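PDB 1ZTC: metallo-beta-lactamase domain-containing protein 1 from Thermotoga maritima, which probably acts as a metal-dependent endoribonuclease of the metallo-beta-lactamase superfamily, hydrolysing RNA at a dinuclear metal centre, here occupied by nickel. Local coordinates for residues Val116-Ile119 against Tyr120-Ile124. Numbering follows the deposited sequence.
Sequences VGRI and YSKVI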
# COMPACT_ATOMS: atom_id res chain seq x y z
N VAL A 116 2.22 -17.38 10.97
CA VAL A 116 3.13 -17.31 9.82
C VAL A 116 3.77 -18.68 9.52
O VAL A 116 3.93 -19.09 8.38
CB VAL A 116 4.20 -16.23 10.08
CG1 VAL A 116 5.24 -16.20 8.97
CG2 VAL A 116 3.53 -14.87 10.19
N GLY A 117 4.14 -19.39 10.56
CA GLY A 117 4.71 -20.72 10.39
C GLY A 117 3.74 -21.67 9.71
O GLY A 117 4.14 -22.47 8.87
N ARG A 118 2.46 -21.56 10.06
CA ARG A 118 1.42 -22.33 9.43
C ARG A 118 1.34 -22.06 7.94
O ARG A 118 1.17 -22.99 7.16
CB ARG A 118 0.05 -22.03 10.04
CG ARG A 118 -1.08 -22.96 9.53
CD ARG A 118 -1.01 -24.42 10.04
NE ARG A 118 -1.15 -24.44 11.50
CZ ARG A 118 -2.30 -24.31 12.13
NH1 ARG A 118 -3.44 -24.16 11.45
NH2 ARG A 118 -2.30 -24.24 13.45
N ILE A 119 1.43 -20.79 7.55
CA ILE A 119 1.27 -20.44 6.15
C ILE A 119 2.50 -20.98 5.36
O ILE A 119 2.36 -21.60 4.31
CB ILE A 119 1.07 -18.87 5.95
CG1 ILE A 119 -0.21 -18.39 6.64
CG2 ILE A 119 1.02 -18.55 4.48
CD1 ILE A 119 -1.49 -19.02 6.09
N TYR A 120 3.70 -20.77 5.89
CA TYR A 120 4.92 -21.35 5.27
C TYR A 120 4.82 -22.86 5.11
O TYR A 120 5.10 -23.42 4.05
CB TYR A 120 6.17 -21.00 6.11
CG TYR A 120 6.81 -19.67 5.73
CD1 TYR A 120 6.38 -18.47 6.29
CD2 TYR A 120 7.85 -19.62 4.79
CE1 TYR A 120 6.96 -17.25 5.92
CE2 TYR A 120 8.44 -18.40 4.42
CZ TYR A 120 8.01 -17.24 4.99
OH TYR A 120 8.60 -16.06 4.61
N SER A 121 4.37 -23.53 6.15
CA SER A 121 4.28 -24.97 6.11
C SER A 121 3.31 -25.47 5.06
O SER A 121 3.61 -26.45 4.38
CB SER A 121 3.82 -25.51 7.44
OG SER A 121 4.78 -25.15 8.40
N LYS A 122 2.15 -24.81 4.95
CA LYS A 122 1.18 -25.19 3.94
C LYS A 122 1.71 -24.97 2.53
O LYS A 122 1.55 -25.81 1.68
CB LYS A 122 -0.13 -24.45 4.17
CG LYS A 122 -0.83 -24.96 5.44
CD LYS A 122 -1.97 -24.00 5.89
CE LYS A 122 -3.36 -24.59 5.69
NZ LYS A 122 -3.46 -26.03 6.06
N VAL A 123 2.35 -23.85 2.29
CA VAL A 123 2.92 -23.59 0.96
C VAL A 123 3.98 -24.63 0.61
O VAL A 123 3.91 -25.28 -0.42
CB VAL A 123 3.57 -22.18 0.89
CG1 VAL A 123 4.30 -21.99 -0.44
CG2 VAL A 123 2.53 -21.11 1.06
N ILE A 124 4.93 -24.82 1.51
CA ILE A 124 6.05 -25.74 1.29
C ILE A 124 5.56 -27.16 1.09
O ILE A 124 6.06 -27.85 0.23
CB ILE A 124 7.04 -25.69 2.46
CG1 ILE A 124 7.79 -24.37 2.45
CG2 ILE A 124 8.02 -26.90 2.45
CD1 ILE A 124 8.44 -24.03 3.78
O HOH W 1 -4.22 -24.69 8.78
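With chi1 at -61°, Ser121 turns OG back along the helix beside its own backbone N, and from there the hydroxyl reaches the carbonyl of Gly117, one turn earlier, donating to Gly117 O over 2.8 Å. The amide Ser121 N bonds the same oxygen at 2.9 Å, and the two donors arrive from opposite faces of the carbonyl plane. Gly117 O is thus gripped twice, and serine, short and polar, suits the place because its hydroxyl can be satisfied within its own helix.

In Val116, chi1 of 175° sets CG1 anti to the backbone N and beside the ring of Tyr120, where it lies 3.7 Å from Tyr120 CE1. The compact, branched valine gives the ring an apolar neighbour, while Val116 O sits at the ring edge and accepts the nearly straight bond from Tyr120 N (3.0 Å). Tyrosine suits its position because the ring packs while its hydroxyl reaches out to bond Leu84 N, close to the nickel site.

Arg118 and Lys122 also lie alongside each other, their methylenes meeting at Arg118 CG and Lys122 CD, 3.9 Å apart. Both chains bend, and Arg118 NH1 lies 5.7 Å from Lys122 NZ. A water accepts from Arg118 NH1 and, weakly, from Lys122 NZ. Long chains suit this flank by their reach: Arg118 forms a salt bridge with Asp72 of the second subunit and Lys122 one with Glu94 of that subunit, which should offset their like charges.

Apolar branched side chains suit the buried face, where Val123 packs on Leu84 and Ile87 of helix 84-87 and Ile119 also touches Leu84. Helix 114-125 is the crossover of a beta-alpha-beta unit, linking the neighbouring parallel strands 97-101 and 130-133 at the end of the six-stranded sheet.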